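Local coordinates for protein VMB-1 (Vibrio alginolyticus, PDB 6JV4) that belongs to the subclass B1 metallo-beta-lactamases and probably uses bound zinc to hydrolyse beta-lactam antibiotics to substituted beta-amino acids, at residues 99-104 / 118-123; 48-53 / 75-80. All coordinates share one frame; numbering follows the deposited sequence.

Contact 1. Residues 99-104 / 118-123; sequences IKTYAT and VSSDEI
The hydroxyls of T101 and S120 each lie between their own backbone N and carbonyl carbon (chi1 55° and 67°), turned back toward the main chain of the other residue. Each takes the other's amide: T101 N bonds S120 OG at 2.9 Å, and S120 N bonds T101 OG1 at 2.8 Å. Small hydroxyl residues suit this exchange, which starts the strand pairing in the beta-alpha-beta unit of strand 100-104, helix 105-113 and strand 121-123, at one border of the larger sheet of the metallo-beta-lactamase fold. Both oxygens have further partners. T101 OG1 also bonds N95, while S120 OG donates to D121 OD1 at 2.6 Å on its anti lone pair, which should help to set the carboxylate's rotation.

Beyond this pair the chains run as parallel strands. D121 N bonds T101 O, A103 N makes a longer 3.3 Å bond to D121 O, and I123 N bonds A103 O. D121 O is gripped twice, since S119 OG donates to it from above the carbonyl plane; S119 OG is itself bonded to N108 in the intervening helix. The methyl of A103 is small enough for the S119 CB and OG to lie directly against it.

On the other face Y102 and D121 meet. The CB of D121 sits over the tyrosine ring, 3.7 Å from its centroid and offset toward CE1, in a CH-pi contact, with ring and carboxylate planes 31° apart. K100 reaches the same carboxylate by a long salt bridge, NZ to OD2 at 3.9 Å, fitting for an exposed lysine. T104 ends its strand as N-cap of the next helix, OG1 bonding T107 N. Nearby, I123 CG1 lies at the edge of the tyrosine ring, and its CD1 is 4.1 Å from the Y102 CB.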
loop_
_atom_site.group_PDB
_atom_site.type_symbol
_atom_site.label_atom_id
_atom_site.label_comp_id
_atom_site.label_asym_id
_atom_site.label_seq_id
_atom_site.Cartn_x
_atom_site.Cartn_y
_atom_site.Cartn_z
ATOM N N ILE A 99 -6.642 9.736 -14.332
ATOM C CA ILE A 99 -6.083 9.948 -12.973
ATOM C C ILE A 99 -4.641 9.440 -13.036
ATOM O O ILE A 99 -4.468 8.300 -13.471
ATOM C CB ILE A 99 -6.929 9.203 -11.928
ATOM C CG1 ILE A 99 -8.359 9.721 -11.881
ATOM C CG2 ILE A 99 -6.265 9.262 -10.552
ATOM C CD1 ILE A 99 -9.303 8.810 -11.142
ATOM N N LYS A 100 -3.644 10.267 -12.743
ATOM C CA LYS A 100 -2.227 9.857 -12.877
ATOM C C LYS A 100 -1.982 8.681 -11.918
ATOM O O LYS A 100 -2.504 8.708 -10.799
ATOM C CB LYS A 100 -1.231 10.961 -12.525
ATOM C CG LYS A 100 -1.324 12.225 -13.374
ATOM C CD LYS A 100 -0.079 13.096 -13.306
ATOM C CE LYS A 100 -0.082 14.171 -14.385
ATOM N NZ LYS A 100 1.172 14.127 -15.173
ATOM N N THR A 101 -1.315 7.668 -12.419
ATOM C CA THR A 101 -0.902 6.498 -11.620
ATOM C C THR A 101 0.601 6.490 -11.529
ATOM O O THR A 101 1.295 6.624 -12.547
ATOM C CB THR A 101 -1.485 5.203 -12.179
ATOM O OG1 THR A 101 -1.126 5.077 -13.560
ATOM C CG2 THR A 101 -2.985 5.127 -12.026
ATOM N N TYR A 102 1.106 6.232 -10.333
ATOM C CA TYR A 102 2.554 6.203 -10.094
ATOM C C TYR A 102 2.967 4.821 -9.621
ATOM O O TYR A 102 2.264 4.243 -8.804
ATOM C CB TYR A 102 2.936 7.177 -8.992
ATOM C CG TYR A 102 2.917 8.621 -9.426
ATOM C CD1 TYR A 102 4.078 9.239 -9.865
ATOM C CD2 TYR A 102 1.736 9.309 -9.494
ATOM C CE1 TYR A 102 4.060 10.555 -10.308
ATOM C CE2 TYR A 102 1.698 10.627 -9.927
ATOM C CZ TYR A 102 2.872 11.251 -10.311
ATOM O OH TYR A 102 2.804 12.549 -10.702
ATOM N N ALA A 103 4.048 4.312 -10.184
ATOM C CA ALA A 103 4.636 3.021 -9.782
ATOM C C ALA A 103 6.123 3.128 -10.002
ATOM O O ALA A 103 6.538 3.861 -10.935
ATOM C CB ALA A 103 4.038 1.861 -10.547
ATOM N N THR A 104 6.908 2.369 -9.252
ATOM C CA THR A 104 8.347 2.339 -9.516
ATOM C C THR A 104 8.627 1.581 -10.815
ATOM O O THR A 104 7.781 0.811 -11.329
ATOM C CB THR A 104 9.183 1.734 -8.388
ATOM O OG1 THR A 104 8.950 0.322 -8.419
ATOM C CG2 THR A 104 8.876 2.307 -7.024
ATOM N N VAL A 118 0.855 -0.750 -17.346
ATOM C CA VAL A 118 1.818 -0.027 -16.482
ATOM C C VAL A 118 1.210 1.298 -16.069
ATOM O O VAL A 118 0.236 1.789 -16.674
ATOM C CB VAL A 118 3.183 0.124 -17.174
ATOM C CG1 VAL A 118 3.808 -1.231 -17.442
ATOM C CG2 VAL A 118 3.134 0.994 -18.420
ATOM N N SER A 119 1.785 1.878 -15.027
ATOM C CA SER A 119 1.397 3.213 -14.514
ATOM C C SER A 119 1.637 4.262 -15.600
ATOM O O SER A 119 2.484 4.061 -16.518
ATOM C CB SER A 119 2.167 3.527 -13.251
ATOM O OG SER A 119 3.522 3.840 -13.539
ATOM N N SER A 120 0.963 5.392 -15.462
ATOM C CA SER A 120 1.168 6.540 -16.386
ATOM C C SER A 120 2.517 7.205 -16.093
ATOM O O SER A 120 3.141 7.790 -16.987
ATOM C CB SER A 120 0.009 7.485 -16.298
ATOM O OG SER A 120 -0.090 8.149 -15.038
ATOM N N ASP A 121 2.920 7.240 -14.825
ATOM C CA ASP A 121 4.073 7.991 -14.326
ATOM C C ASP A 121 4.990 7.025 -13.563
ATOM O O ASP A 121 4.460 6.233 -12.776
ATOM C CB ASP A 121 3.603 9.140 -13.438
ATOM C CG ASP A 121 2.904 10.195 -14.292
ATOM O OD1 ASP A 121 1.777 9.971 -14.689
ATOM O OD2 ASP A 121 3.580 11.133 -14.665
ATOM N N GLU A 122 6.281 7.020 -13.905
ATOM C CA GLU A 122 7.214 6.024 -13.324
ATOM C C GLU A 122 8.090 6.694 -12.281
ATOM O O GLU A 122 8.697 7.780 -12.555
ATOM C CB GLU A 122 8.046 5.359 -14.415
ATOM C CG GLU A 122 8.885 4.213 -13.902
ATOM C CD GLU A 122 9.291 3.251 -15.023
ATOM O OE1 GLU A 122 8.541 2.308 -15.333
ATOM O OE2 GLU A 122 10.358 3.494 -15.602
ATOM N N ILE A 123 8.194 6.079 -11.118
ATOM C CA ILE A 123 9.136 6.549 -10.084
ATOM C C ILE A 123 10.486 5.913 -10.373
ATOM O O ILE A 123 10.567 4.669 -10.394
ATOM C CB ILE A 123 8.596 6.194 -8.700
ATOM C CG1 ILE A 123 7.286 6.911 -8.449
ATOM C CG2 ILE A 123 9.633 6.411 -7.615
ATOM C CD1 ILE A 123 6.532 6.376 -7.221
#

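Contact 2. Residues 48-53 / 75-80; sequences EAHMID and IKSAVV
K76 N donates to A49 O at 2.9 Å where strands 48-52 and 74-79 pair in parallel within a beta-alpha-beta unit; A49 is also bonded through its backbone to T74. Farther along, M51 gives its N to S77 O and takes V79 N on its own O, and V79 O in turn accepts from D53 N, so donor and acceptor alternate. K76 has a helix-like backbone that disturbs the strand, and the buried S77 N finds no partner, 3.8 Å from the already occupied A49 O.

S77 OG meets H50 ND1 at 2.8 Å, in the plane of the imidazole and at its edge; either atom could be the donor. With H50 CG anti to its own carbonyl carbon (chi1 -56°), the ring lies over the neighbouring strand, and its CE1 touches K76 CB. Serine suits the place because its short hydroxyl matches the ring nitrogen. At the exposed end E48 lies against the aliphatic chain of K76, its OE2 approaching CE at 3.0 Å. The salt bridge from E48 OE2 to K76 NZ is only a long one, 4.0 Å. D53, beyond the strand, bonds T81 OG1 through OD1 and H24 through its backbone O; its side chain lies close to the zinc ligands H82 and C163.

The apolar residues divide between the two sides of the sheet. M51 CB meets A78 CB at 3.7 Å, the small alanine making way for methionine, whose CG touches I75 CD1; on the other side, I52 and V79 lie side by side. Helix 58-70 covers the first side through I68 on A49, L64 and I65 on M51, and E69 on I75, whereas F130 and I131 lie against H50, S77 and V79. Strands 36-45 and 100-104 flank the pair.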
loop_
_atom_site.group_PDB
_atom_site.type_symbol
_atom_site.label_atom_id
_atom_site.label_comp_id
_atom_site.label_asym_id
_atom_site.label_seq_id
_atom_site.Cartn_x
_atom_site.Cartn_y
_atom_site.Cartn_z
ATOM N N GLU A 48 -7.454 18.507 -3.281
ATOM C CA GLU A 48 -6.989 17.367 -4.101
ATOM C C GLU A 48 -6.919 16.128 -3.203
ATOM O O GLU A 48 -6.548 16.224 -2.037
ATOM C CB GLU A 48 -5.651 17.683 -4.751
ATOM C CG GLU A 48 -5.711 18.933 -5.619
ATOM C CD GLU A 48 -4.378 19.278 -6.252
ATOM O OE1 GLU A 48 -3.325 18.989 -5.642
ATOM O OE2 GLU A 48 -4.409 19.869 -7.344
ATOM N N ALA A 49 -7.304 14.994 -3.755
ATOM C CA ALA A 49 -7.198 13.706 -3.050
ATOM C C ALA A 49 -6.291 12.793 -3.851
ATOM O O ALA A 49 -6.200 12.901 -5.099
ATOM C CB ALA A 49 -8.550 13.053 -2.902
ATOM N N HIS A 50 -5.714 11.837 -3.125
ATOM C CA HIS A 50 -4.728 10.911 -3.695
ATOM C C HIS A 50 -4.957 9.537 -3.101
ATOM O O HIS A 50 -5.256 9.462 -1.902
ATOM C CB HIS A 50 -3.336 11.414 -3.384
ATOM C CG HIS A 50 -3.077 12.804 -3.852
ATOM N ND1 HIS A 50 -2.481 13.051 -5.064
ATOM C CD2 HIS A 50 -3.274 14.004 -3.262
ATOM C CE1 HIS A 50 -2.319 14.368 -5.197
ATOM N NE2 HIS A 50 -2.782 14.959 -4.113
ATOM N N MET A 51 -4.873 8.504 -3.912
ATOM C CA MET A 51 -4.982 7.110 -3.410
ATOM C C MET A 51 -3.601 6.522 -3.185
ATOM O O MET A 51 -2.701 6.700 -4.049
ATOM C CB MET A 51 -5.732 6.206 -4.393
ATOM C CG MET A 51 -7.127 6.560 -4.554
ATOM S SD MET A 51 -7.869 5.268 -5.644
ATOM C CE MET A 51 -9.290 6.218 -6.161
ATOM N N ILE A 52 -3.463 5.745 -2.118
ATOM C CA ILE A 52 -2.329 4.840 -1.878
ATOM C C ILE A 52 -2.919 3.427 -1.939
ATOM O O ILE A 52 -3.680 3.100 -1.029
ATOM C CB ILE A 52 -1.621 5.164 -0.550
ATOM C CG1 ILE A 52 -1.062 6.600 -0.562
ATOM C CG2 ILE A 52 -0.544 4.127 -0.290
ATOM C CD1 ILE A 52 -0.508 6.998 0.770
ATOM N N ASP A 53 -2.643 2.731 -3.037
ATOM C CA ASP A 53 -3.270 1.453 -3.441
ATOM C C ASP A 53 -4.718 1.728 -3.886
ATOM O O ASP A 53 -5.373 2.654 -3.397
ATOM C CB ASP A 53 -3.144 0.355 -2.392
ATOM C CG ASP A 53 -1.734 -0.207 -2.210
ATOM O OD1 ASP A 53 -0.769 0.251 -2.936
ATOM O OD2 ASP A 53 -1.631 -1.219 -1.446
ATOM N N ILE A 75 -9.867 13.839 -7.512
ATOM C CA ILE A 75 -8.902 12.713 -7.408
ATOM C C ILE A 75 -7.779 12.979 -8.416
ATOM O O ILE A 75 -8.002 12.847 -9.635
ATOM C CB ILE A 75 -9.645 11.370 -7.549
ATOM C CG1 ILE A 75 -8.639 10.219 -7.667
ATOM C CG2 ILE A 75 -10.643 11.367 -8.715
ATOM C CD1 ILE A 75 -7.860 9.966 -6.422
ATOM N N LYS A 76 -6.609 13.354 -7.914
ATOM C CA LYS A 76 -5.443 13.850 -8.685
ATOM C C LYS A 76 -4.528 12.703 -9.103
ATOM O O LYS A 76 -4.005 12.703 -10.241
ATOM C CB LYS A 76 -4.603 14.852 -7.884
ATOM C CG LYS A 76 -5.070 16.290 -8.032
ATOM C CD LYS A 76 -4.938 16.808 -9.459
ATOM C CE LYS A 76 -5.509 18.197 -9.633
ATOM N NZ LYS A 76 -5.317 18.680 -11.021
ATOM N N SER A 77 -4.239 11.787 -8.194
ATOM C CA SER A 77 -3.262 10.742 -8.555
ATOM C C SER A 77 -3.398 9.580 -7.591
ATOM O O SER A 77 -4.031 9.730 -6.574
ATOM C CB SER A 77 -1.860 11.283 -8.569
ATOM O OG SER A 77 -1.404 11.553 -7.236
ATOM N N ALA A 78 -2.803 8.455 -7.967
ATOM C CA ALA A 78 -2.700 7.271 -7.104
ATOM C C ALA A 78 -1.277 6.756 -7.211
ATOM O O ALA A 78 -0.664 6.827 -8.310
ATOM C CB ALA A 78 -3.681 6.226 -7.522
ATOM N N VAL A 79 -0.782 6.168 -6.127
ATOM C CA VAL A 79 0.480 5.406 -6.139
ATOM C C VAL A 79 0.145 3.969 -5.746
ATOM O O VAL A 79 -0.733 3.751 -4.871
ATOM C CB VAL A 79 1.558 5.996 -5.212
ATOM C CG1 VAL A 79 1.130 6.014 -3.748
ATOM C CG2 VAL A 79 2.890 5.279 -5.373
ATOM N N VAL A 80 0.744 3.008 -6.424
ATOM C CA VAL A 80 0.518 1.570 -6.116
ATOM C C VAL A 80 1.790 1.024 -5.486
ATOM O O VAL A 80 2.897 1.386 -5.947
ATOM C CB VAL A 80 0.077 0.761 -7.354
ATOM C CG1 VAL A 80 -1.172 1.369 -7.969
ATOM C CG2 VAL A 80 1.159 0.602 -8.376
#

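Overall arrangement
The two contacts lie in one mixed sheet, their centres 10 Å apart and on the same side of the chain's centre. Contact 2 closes before contact 1 opens, so the chain forms two beta-alpha-beta units in series, built around helices 58-70 and 105-113. Strands 74-79 and 100-104 are neighbours and join the units: A78 is probably hydrogen-bonded through its N to K100 O and through its O to Y102 N. The four parallel strands thus run from the interior of the sheet to its border at 121-123. Their C-terminal ends point toward the zinc site, which D53 of contact 2 approaches more closely than T104 of contact 1.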